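PDB 6V3Q: metallo-beta-lactamase FIM-1 from Pseudomonas aeruginosa, which probably hydrolyses beta-lactam antibiotics to substituted beta-amino acids as a zinc-dependent class B enzyme of the periplasm. Local coordinates for residues Asp45-Val50 against Lys72-Ala77; His81-Lys86 against Pro143-Asp148; His22-His27 against Asp51-Asp56. All coordinates share one frame; numbering follows the deposited sequence.

Interaction 1 of 3, residues Asp45-Val50 against Lys72-Ala77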
loop_
_atom_site.group_PDB
_atom_site.type_symbol
_atom_site.label_atom_id
_atom_site.label_comp_id
_atom_site.label_asym_id
_atom_site.label_seq_id
_atom_site.Cartn_x
_atom_site.Cartn_y
_atom_site.Cartn_z
ATOM N N ASP A 45 8.851 -35.001 6.865
ATOM C CA ASP A 45 8.693 -34.936 5.418
ATOM C C ASP A 45 7.593 -33.980 4.979
ATOM O O ASP A 45 7.371 -33.824 3.773
ATOM C CB ASP A 45 8.410 -36.333 4.855
ATOM C CG ASP A 45 9.553 -37.299 5.095
ATOM O OD1 ASP A 45 10.700 -36.839 5.270
ATOM O OD2 ASP A 45 9.306 -38.522 5.104
ATOM N N PHE A 46 6.904 -33.334 5.918
ATOM C CA PHE A 46 5.820 -32.423 5.572
ATOM C C PHE A 46 6.005 -31.097 6.294
ATOM O O PHE A 46 7.055 -30.865 6.899
ATOM C CB PHE A 46 4.469 -33.059 5.905
ATOM C CG PHE A 46 4.282 -34.421 5.297
ATOM C CD1 PHE A 46 3.914 -34.557 3.968
ATOM C CD2 PHE A 46 4.496 -35.565 6.047
ATOM C CE1 PHE A 46 3.753 -35.810 3.402
ATOM C CE2 PHE A 46 4.337 -36.819 5.488
ATOM C CZ PHE A 46 3.966 -36.941 4.164
ATOM N N SER A 47 5.010 -30.215 6.243
ATOM C CA SER A 47 5.183 -28.879 6.796
ATOM C C SER A 47 3.858 -28.353 7.332
ATOM O O SER A 47 2.777 -28.777 6.914
ATOM C CB SER A 47 5.761 -27.917 5.752
ATOM O OG SER A 47 4.965 -27.895 4.581
ATOM N N ILE A 48 3.963 -27.411 8.268
ATOM C CA ILE A 48 2.815 -26.790 8.917
ATOM C C ILE A 48 2.708 -25.355 8.424
ATOM O O ILE A 48 3.715 -24.639 8.360
ATOM C CB ILE A 48 2.944 -26.834 10.450
ATOM C CG1 ILE A 48 3.087 -28.280 10.929
ATOM C CG2 ILE A 48 1.745 -26.168 11.112
ATOM C CD1 ILE A 48 3.657 -28.407 12.323
ATOM N N LEU A 49 1.494 -24.936 8.073
ATOM C CA LEU A 49 1.240 -23.589 7.582
ATOM C C LEU A 49 0.609 -22.760 8.692
ATOM O O LEU A 49 -0.400 -23.163 9.281
ATOM C CB LEU A 49 0.332 -23.613 6.354
ATOM C CG LEU A 49 -0.091 -22.244 5.814
ATOM C CD1 LEU A 49 1.114 -21.456 5.320
ATOM C CD2 LEU A 49 -1.135 -22.377 4.712
ATOM N N VAL A 50 1.206 -21.614 8.981
ATOM C CA VAL A 50 0.627 -20.640 9.894
ATOM C C VAL A 50 0.106 -19.493 9.041
ATOM O O VAL A 50 0.891 -18.778 8.407
ATOM C CB VAL A 50 1.649 -20.160 10.932
ATOM C CG1 VAL A 50 1.009 -19.174 11.894
ATOM C CG2 VAL A 50 2.231 -21.345 11.685
ATOM N N LYS A 72 8.275 -30.637 0.817
ATOM C CA LYS A 72 7.689 -30.994 2.108
ATOM C C LYS A 72 6.260 -30.474 2.112
ATOM O O LYS A 72 5.983 -29.371 2.601
ATOM C CB LYS A 72 8.499 -30.413 3.268
ATOM C CG LYS A 72 9.889 -31.013 3.430
ATOM C CD LYS A 72 10.725 -30.203 4.410
ATOM C CE LYS A 72 12.067 -30.864 4.684
ATOM N NZ LYS A 72 11.928 -32.103 5.499
ATOM N N PRO A 73 5.322 -31.243 1.558
ATOM C CA PRO A 73 3.965 -30.720 1.352
ATOM C C PRO A 73 3.296 -30.325 2.661
ATOM O O PRO A 73 3.451 -30.989 3.689
ATOM C CB PRO A 73 3.234 -31.888 0.681
ATOM C CG PRO A 73 4.320 -32.695 0.043
ATOM C CD PRO A 73 5.492 -32.584 0.976
ATOM N N ILE A 74 2.549 -29.220 2.611
ATOM C CA ILE A 74 1.774 -28.790 3.767
ATOM C C ILE A 74 0.702 -29.826 4.064
ATOM O O ILE A 74 -0.035 -30.254 3.169
ATOM C CB ILE A 74 1.162 -27.404 3.513
ATOM C CG1 ILE A 74 2.251 -26.329 3.478
ATOM C CG2 ILE A 74 0.106 -27.078 4.561
ATOM C CD1 ILE A 74 1.768 -24.991 2.963
ATOM N N ARG A 75 0.630 -30.259 5.326
ATOM C CA ARG A 75 -0.405 -31.184 5.763
ATOM C C ARG A 75 -1.293 -30.623 6.858
ATOM O O ARG A 75 -2.416 -31.108 7.027
ATOM C CB ARG A 75 0.219 -32.498 6.254
ATOM C CG ARG A 75 0.633 -33.420 5.126
ATOM C CD ARG A 75 -0.538 -33.675 4.189
ATOM N NE ARG A 75 -0.108 -34.253 2.921
ATOM C CZ ARG A 75 0.092 -35.551 2.727
ATOM N NH1 ARG A 75 0.485 -35.992 1.542
ATOM N NH2 ARG A 75 -0.100 -36.409 3.721
ATOM N N TRP A 76 -0.830 -29.618 7.593
ATOM C CA TRP A 76 -1.613 -29.015 8.657
ATOM C C TRP A 76 -1.527 -27.502 8.537
ATOM O O TRP A 76 -0.548 -26.962 8.015
ATOM C CB TRP A 76 -1.129 -29.463 10.042
ATOM C CG TRP A 76 -0.862 -30.933 10.124
ATOM C CD1 TRP A 76 -1.742 -31.908 10.493
ATOM C CD2 TRP A 76 0.368 -31.599 9.813
ATOM N NE1 TRP A 76 -1.135 -33.139 10.435
ATOM C CE2 TRP A 76 0.161 -32.977 10.020
ATOM C CE3 TRP A 76 1.625 -31.162 9.382
ATOM C CZ2 TRP A 76 1.164 -33.922 9.812
ATOM C CZ3 TRP A 76 2.621 -32.102 9.175
ATOM C CH2 TRP A 76 2.383 -33.466 9.390
ATOM N N ALA A 77 -2.560 -26.823 9.027
ATOM C CA ALA A 77 -2.607 -25.372 8.976
ATOM C C ALA A 77 -3.348 -24.847 10.197
ATOM O O ALA A 77 -4.313 -25.455 10.669
ATOM C CB ALA A 77 -3.276 -24.878 7.690
#
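With chi1 at 55°, S47 holds OG between its own backbone N and carbonyl carbon, and from there the hydroxyl reaches K72 O; the ring of F46, its CG anti to the carbonyl carbon, comes down instead beside P73 and R75. The serine bond, OG to K72 O, is 2.7 Å long, with the hydroxyl tilted from the carbonyl plane. It fastens the start of strand 46-50 to K72, two residues before strand 74-78. The two strands run parallel, and their ladder shows how a bulge can be absorbed: S47 pairs with I74, but I48 pairs with W76, a shift of one residue. Before the shift, R75 N gives a fairly straight bond to S47 O (3.1 Å, 161° at the hydrogen), while S47 N to P73 O is weak. Beyond it, L49 N meets W76 O at 2.9 Å.

R75 lays its guanidinium over F46 CE1, which lies 3.7 Å above the centre of the guanidinium plane; the two planes are 32° apart. P73 O sits at the edge of the same phenyl ring. I48 CG1 touches the indole of W76 at CE3, 3.6 Å away, and F46 CB approaches the neighbouring CZ3. On the other side of the sheet L49 CB packs on I74 CG2 and on A77 CB, a layer continued by I62 of helix 56-68 and L93 of helix 90-95. K72 turns its amine to G44 O.

These strands and helix 56-68 form a beta-alpha-beta unit. The chemistry implies a register held mainly by backbone bonds and reinforced by a buried serine hydroxyl, with apolar packing toward the helices and the guanidinium-phenyl pair at the more exposed margin.

Interaction 2 of 3, residues His81-Lys86 against Pro143-Asp148; sequences HAHDDK and PGHTRD. With ZN (zinc ion), chain C.
D148 OD2 is gripped from two directions: A82 N donates to its syn lone pair at 3.0 Å, with 138° at the hydrogen, and the hydroxyl of S106 supplies another bond. The companion oxygen, OD1, accepts a 2.8 Å bond from T146 OG1, which arrives from well above the carboxylate plane. Both carboxylate oxygens are thus engaged, and a single buried side chain ties the backbone following H81 to the loop that carries H145. D148 does not bind the zinc ion, and its bonds are consistent with a second-shell role in holding the two segments together.

These two segments supply three imidazoles to the first shell. H81 and H145 each use NE2, at 2.2 Å and 2.3 Å from the zinc ion, whereas H83 turns its ND1 to the metal at 2.1 Å. H145 extends its ring away from its backbone N (chi1 163°), which carries NE2 to the metal and points the ring edge at the face of H81 in an offset edge-to-face pair, the planes 79° apart. H83 and H145 approach from opposite directions and meet rim to rim, their planes perpendicular. T146 packs against two of the rings: CG2 lies 3.7 Å from H83 CE1, and OG1 rests against H81 CB. The far nitrogen of H83, NE2, is bonded to D179, which would fix the rotation of that ring.

H81, H83 and H145 make up the three-histidine zinc site of class B1 metallo-beta-lactamases, with H81-K86 carrying the HxHxD motif of the superfamily; here this site holds the single zinc ion of the mono-zinc form.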
loop_
_atom_site.group_PDB
_atom_site.type_symbol
_atom_site.label_atom_id
_atom_site.label_comp_id
_atom_site.label_asym_id
_atom_site.label_seq_id
_atom_site.Cartn_x
_atom_site.Cartn_y
_atom_site.Cartn_z
ATOM N N HIS A 81 -6.353 -15.464 13.540
ATOM C CA HIS A 81 -7.661 -14.866 13.798
ATOM C C HIS A 81 -8.448 -14.839 12.495
ATOM O O HIS A 81 -7.927 -15.167 11.425
ATOM C CB HIS A 81 -7.556 -13.465 14.416
ATOM C CG HIS A 81 -7.000 -12.426 13.494
ATOM N ND1 HIS A 81 -5.665 -12.362 13.158
ATOM C CD2 HIS A 81 -7.598 -11.390 12.860
ATOM C CE1 HIS A 81 -5.466 -11.338 12.347
ATOM N NE2 HIS A 81 -6.622 -10.732 12.150
ATOM N N ALA A 82 -9.715 -14.446 12.604
ATOM C CA ALA A 82 -10.665 -14.565 11.499
ATOM C C ALA A 82 -10.800 -13.235 10.756
ATOM O O ALA A 82 -11.838 -12.573 10.766
ATOM C CB ALA A 82 -12.012 -15.058 12.016
ATOM N N HIS A 83 -9.708 -12.855 10.105
ATOM C CA HIS A 83 -9.690 -11.801 9.101
ATOM C C HIS A 83 -9.130 -12.380 7.810
ATOM O O HIS A 83 -8.534 -13.461 7.800
ATOM C CB HIS A 83 -8.871 -10.591 9.569
ATOM C CG HIS A 83 -9.633 -9.659 10.458
ATOM N ND1 HIS A 83 -9.040 -8.607 11.121
ATOM C CD2 HIS A 83 -10.947 -9.617 10.787
ATOM C CE1 HIS A 83 -9.952 -7.959 11.823
ATOM N NE2 HIS A 83 -11.118 -8.552 11.638
ATOM N N ASP A 84 -9.327 -11.660 6.702
ATOM C CA ASP A 84 -9.012 -12.232 5.397
ATOM C C ASP A 84 -7.519 -12.301 5.096
ATOM O O ASP A 84 -7.133 -12.996 4.151
ATOM C CB ASP A 84 -9.721 -11.463 4.276
ATOM C CG ASP A 84 -9.649 -9.963 4.452
ATOM O OD1 ASP A 84 -8.528 -9.420 4.537
ATOM O OD2 ASP A 84 -10.723 -9.324 4.491
ATOM N N ASP A 85 -6.666 -11.620 5.858
ATOM C CA ASP A 85 -5.236 -11.820 5.660
ATOM C C ASP A 85 -4.720 -13.062 6.373
ATOM O O ASP A 85 -3.584 -13.478 6.117
ATOM C CB ASP A 85 -4.445 -10.590 6.115
ATOM C CG ASP A 85 -4.782 -10.164 7.526
ATOM O OD1 ASP A 85 -5.935 -10.371 7.959
ATOM O OD2 ASP A 85 -3.888 -9.611 8.201
ATOM N N LYS A 86 -5.529 -13.663 7.244
ATOM C CA LYS A 86 -5.161 -14.886 7.942
ATOM C C LYS A 86 -5.963 -16.099 7.507
ATOM O O LYS A 86 -5.414 -17.200 7.461
ATOM C CB LYS A 86 -5.325 -14.709 9.457
ATOM C CG LYS A 86 -4.552 -13.543 10.015
ATOM C CD LYS A 86 -3.164 -13.492 9.414
ATOM C CE LYS A 86 -2.376 -12.343 9.981
ATOM N NZ LYS A 86 -1.016 -12.234 9.385
ATOM N N PRO A 143 -8.196 -11.341 24.352
ATOM C CA PRO A 143 -8.538 -10.359 23.317
ATOM C C PRO A 143 -7.472 -9.279 23.182
ATOM O O PRO A 143 -6.823 -8.887 24.154
ATOM C CB PRO A 143 -9.868 -9.775 23.808
ATOM C CG PRO A 143 -10.415 -10.800 24.758
ATOM C CD PRO A 143 -9.214 -11.412 25.410
ATOM N N GLY A 144 -7.297 -8.805 21.952
ATOM C CA GLY A 144 -6.360 -7.740 21.649
ATOM C C GLY A 144 -6.712 -7.052 20.348
ATOM O O GLY A 144 -7.618 -6.213 20.315
ATOM N N HIS A 145 -6.005 -7.399 19.268
ATOM C CA HIS A 145 -6.359 -6.874 17.952
ATOM C C HIS A 145 -7.771 -7.294 17.566
ATOM O O HIS A 145 -8.537 -6.496 17.008
ATOM C CB HIS A 145 -5.346 -7.341 16.908
ATOM C CG HIS A 145 -5.822 -7.200 15.496
ATOM N ND1 HIS A 145 -5.855 -5.989 14.837
ATOM C CD2 HIS A 145 -6.295 -8.117 14.622
ATOM C CE1 HIS A 145 -6.323 -6.169 13.614
ATOM N NE2 HIS A 145 -6.596 -7.452 13.458
ATOM N N THR A 146 -8.132 -8.543 17.856
ATOM C CA THR A 146 -9.505 -9.013 17.797
ATOM C C THR A 146 -9.788 -9.803 19.067
ATOM O O THR A 146 -8.890 -10.077 19.868
ATOM C CB THR A 146 -9.767 -9.879 16.558
ATOM O OG1 THR A 146 -8.903 -11.018 16.578
ATOM C CG2 THR A 146 -9.530 -9.086 15.278
ATOM N N ARG A 147 -11.057 -10.173 19.250
ATOM C CA ARG A 147 -11.430 -10.965 20.417
ATOM C C ARG A 147 -10.829 -12.363 20.359
ATOM O O ARG A 147 -10.613 -12.991 21.402
ATOM C CB ARG A 147 -12.956 -11.058 20.524
ATOM C CG ARG A 147 -13.469 -11.305 21.933
ATOM C CD ARG A 147 -14.868 -11.919 21.955
ATOM N NE ARG A 147 -15.788 -11.301 21.003
ATOM C CZ ARG A 147 -16.424 -11.966 20.042
ATOM N NH1 ARG A 147 -16.250 -13.274 19.912
ATOM N NH2 ARG A 147 -17.243 -11.327 19.218
ATOM N N ASP A 148 -10.531 -12.856 19.160
ATOM C CA ASP A 148 -10.189 -14.256 18.956
ATOM C C ASP A 148 -8.725 -14.495 18.620
ATOM O O ASP A 148 -8.351 -15.646 18.373
ATOM C CB ASP A 148 -11.053 -14.843 17.838
ATOM C CG ASP A 148 -10.884 -14.101 16.527
ATOM O OD1 ASP A 148 -11.027 -12.863 16.526
ATOM O OD2 ASP A 148 -10.591 -14.749 15.502
HETATM ZN ZN ZN C . -6.944 -8.623 11.556
#

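Interaction 3 of 3, residues His22-His27 against Asp51-Asp56; sequences HTSMKH and DTAWDD
From H22 to K26 and from D51 to W54 the two chains run in roughly the same direction, 30° apart end to end, with S24 and A53 nearest in backbone at 5.8 Å between CA atoms. Side chains, rather than a backbone ladder, bridge the interval, and W54 carries most of the burden. Its CG lies beside the backbone N and anti to the carbonyl carbon (chi1 -69°), and this brings the indole against the strand. The ring NE1 donates to S24 O at 3.1 Å; the carbonyl oxygen lies in the indole plane, but the N-H reaches it from above the carbonyl plane, and the bond is bent, with 141° at the hydrogen.

K26 covers one face of the same indole. Its CB stands 3.5 Å from the centroid of the five-membered ring, almost on the ring normal, a CH-pi contact. The lysine chain then bends and brings CE to 3.4 Å from W54 CZ3, so that aliphatic carbons spread across both rings. The indole also meets D84 and D85 of helix 84-87.

S24 OG touches two neighbours, 3.3 Å from A53 CB and as close to W54 CD1. Farther back along the strand, H22 sends NE2 to D51 O in a weak bond and makes another weak one to V50 O. Within the loop, T52 OG1 bonds to A53 O in the carbonyl plane, on a lone pair, and is also bonded to G89 N. D55 follows at the N-cap of helix 56-68, its OD1 accepting from Q58 N.

This is the loop from strand 46-50 into helix 56-68 of the beta-alpha-beta unit, laid against a strand of the same sheet; in the metallo-beta-lactamase fold it places W54 beside the zinc site, its side chain about 8 Å from the zinc ion.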
loop_
_atom_site.group_PDB
_atom_site.type_symbol
_atom_site.label_atom_id
_atom_site.label_comp_id
_atom_site.label_asym_id
_atom_site.label_seq_id
_atom_site.Cartn_x
_atom_site.Cartn_y
_atom_site.Cartn_z
ATOM N N HIS A 22 6.337 -16.652 4.643
ATOM C CA HIS A 22 5.693 -16.320 3.379
ATOM C C HIS A 22 5.023 -14.957 3.484
ATOM O O HIS A 22 4.375 -14.644 4.488
ATOM C CB HIS A 22 4.675 -17.389 2.949
ATOM C CG HIS A 22 3.470 -17.503 3.833
ATOM N ND1 HIS A 22 2.393 -16.647 3.745
ATOM C CD2 HIS A 22 3.154 -18.407 4.792
ATOM C CE1 HIS A 22 1.475 -17.005 4.626
ATOM N NE2 HIS A 22 1.911 -18.072 5.273
ATOM N N THR A 23 5.200 -14.147 2.442
ATOM C CA THR A 23 4.679 -12.790 2.383
ATOM C C THR A 23 3.889 -12.625 1.096
ATOM O O THR A 23 4.418 -12.867 0.005
ATOM C CB THR A 23 5.811 -11.756 2.447
ATOM O OG1 THR A 23 6.534 -11.905 3.675
ATOM C CG2 THR A 23 5.251 -10.343 2.364
ATOM N N SER A 24 2.628 -12.220 1.224
ATOM C CA SER A 24 1.751 -12.014 0.084
ATOM C C SER A 24 1.223 -10.587 0.108
ATOM O O SER A 24 1.058 -9.990 1.175
ATOM C CB SER A 24 0.588 -13.012 0.089
ATOM O OG SER A 24 -0.137 -12.952 1.306
ATOM N N MET A 25 0.954 -10.046 -1.074
ATOM C CA MET A 25 0.513 -8.666 -1.218
ATOM C C MET A 25 -0.942 -8.619 -1.664
ATOM O O MET A 25 -1.365 -9.399 -2.527
ATOM C CB MET A 25 1.387 -7.913 -2.223
ATOM C CG MET A 25 2.881 -8.158 -2.039
ATOM S SD MET A 25 3.491 -7.652 -0.424
ATOM C CE MET A 25 3.424 -5.865 -0.558
ATOM N N LYS A 26 -1.705 -7.707 -1.069
ATOM C CA LYS A 26 -3.064 -7.422 -1.499
ATOM C C LYS A 26 -3.052 -6.162 -2.351
ATOM O O LYS A 26 -2.520 -5.127 -1.931
ATOM C CB LYS A 26 -4.004 -7.249 -0.307
ATOM C CG LYS A 26 -5.466 -7.506 -0.644
ATOM C CD LYS A 26 -6.376 -6.422 -0.087
ATOM C CE LYS A 26 -6.030 -6.084 1.352
ATOM N NZ LYS A 26 -7.047 -5.217 2.005
ATOM N N HIS A 27 -3.612 -6.262 -3.553
ATOM C CA HIS A 27 -3.714 -5.110 -4.436
ATOM C C HIS A 27 -4.807 -4.173 -3.938
ATOM O O HIS A 27 -5.926 -4.605 -3.648
ATOM C CB HIS A 27 -4.002 -5.571 -5.867
ATOM C CG HIS A 27 -4.511 -4.489 -6.768
ATOM N ND1 HIS A 27 -3.682 -3.577 -7.385
ATOM C CD2 HIS A 27 -5.770 -4.180 -7.164
ATOM C CE1 HIS A 27 -4.407 -2.752 -8.118
ATOM N NE2 HIS A 27 -5.677 -3.094 -7.999
ATOM N N ASP A 51 -1.220 -19.350 8.998
ATOM C CA ASP A 51 -1.907 -18.293 8.260
ATOM C C ASP A 51 -1.825 -18.461 6.747
ATOM O O ASP A 51 -0.788 -18.856 6.201
ATOM C CB ASP A 51 -1.366 -16.920 8.659
ATOM C CG ASP A 51 -1.814 -16.506 10.041
ATOM O OD1 ASP A 51 -2.842 -17.032 10.512
ATOM O OD2 ASP A 51 -1.151 -15.644 10.650
ATOM N N THR A 52 -2.926 -18.152 6.066
ATOM C CA THR A 52 -3.003 -18.216 4.616
ATOM C C THR A 52 -2.500 -16.907 4.015
ATOM O O THR A 52 -2.000 -16.025 4.717
ATOM C CB THR A 52 -4.435 -18.490 4.170
ATOM O OG1 THR A 52 -5.228 -17.321 4.402
ATOM C CG2 THR A 52 -5.029 -19.637 4.954
ATOM N N ALA A 53 -2.619 -16.775 2.699
ATOM C CA ALA A 53 -2.410 -15.503 2.032
ATOM C C ALA A 53 -3.731 -14.736 2.029
ATOM O O ALA A 53 -4.660 -15.057 2.773
ATOM C CB ALA A 53 -1.854 -15.727 0.630
ATOM N N TRP A 54 -3.841 -13.719 1.174
ATOM C CA TRP A 54 -5.045 -12.894 1.173
ATOM C C TRP A 54 -6.231 -13.608 0.532
ATOM O O TRP A 54 -7.374 -13.406 0.960
ATOM C CB TRP A 54 -4.776 -11.570 0.461
ATOM C CG TRP A 54 -3.839 -10.667 1.205
ATOM C CD1 TRP A 54 -2.485 -10.597 1.059
ATOM C CD2 TRP A 54 -4.184 -9.705 2.212
ATOM N NE1 TRP A 54 -1.964 -9.653 1.910
ATOM C CE2 TRP A 54 -2.986 -9.090 2.629
ATOM C CE3 TRP A 54 -5.387 -9.305 2.800
ATOM C CZ2 TRP A 54 -2.957 -8.095 3.607
ATOM C CZ3 TRP A 54 -5.356 -8.317 3.773
ATOM C CH2 TRP A 54 -4.150 -7.723 4.165
ATOM N N ASP A 55 -5.992 -14.435 -0.487
ATOM C CA ASP A 55 -7.075 -15.088 -1.211
ATOM C C ASP A 55 -6.669 -16.519 -1.544
ATOM O O ASP A 55 -5.562 -16.964 -1.228
ATOM C CB ASP A 55 -7.454 -14.298 -2.473
ATOM C CG ASP A 55 -6.277 -14.090 -3.416
ATOM O OD1 ASP A 55 -5.235 -14.754 -3.246
ATOM O OD2 ASP A 55 -6.392 -13.252 -4.332
ATOM N N ASP A 56 -7.578 -17.237 -2.205
ATOM C CA ASP A 56 -7.309 -18.625 -2.576
ATOM C C ASP A 56 -6.130 -18.774 -3.530
ATOM O O ASP A 56 -5.230 -19.578 -3.234
ATOM C CB ASP A 56 -8.577 -19.258 -3.163
ATOM C CG ASP A 56 -9.634 -19.537 -2.112
ATOM O OD1 ASP A 56 -9.269 -19.847 -0.958
ATOM O OD2 ASP A 56 -10.837 -19.460 -2.444
#

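Two of the three contacts reach the seven-stranded sheet: interaction 1 joins adjacent parallel strands, and interaction 3 sets strand 19-27 against the loop that follows strand 46-50. Their centres are about 17 Å apart, their segments alternate along the chain, and they touch where H22 meets L49 and V50. Strand 74-78 then leads to the metal-binding loop of interaction 2, about 22 Å from interaction 1 centre to centre and across the centre of the chain from it. Interactions 2 and 3, about 15 Å apart centre to centre, touch directly: K86 O approaches T52 N in a probable hydrogen bond, and D85 packs on W54. The beta-alpha-beta scaffold is thereby connected to the zinc site both through the chain and through packing.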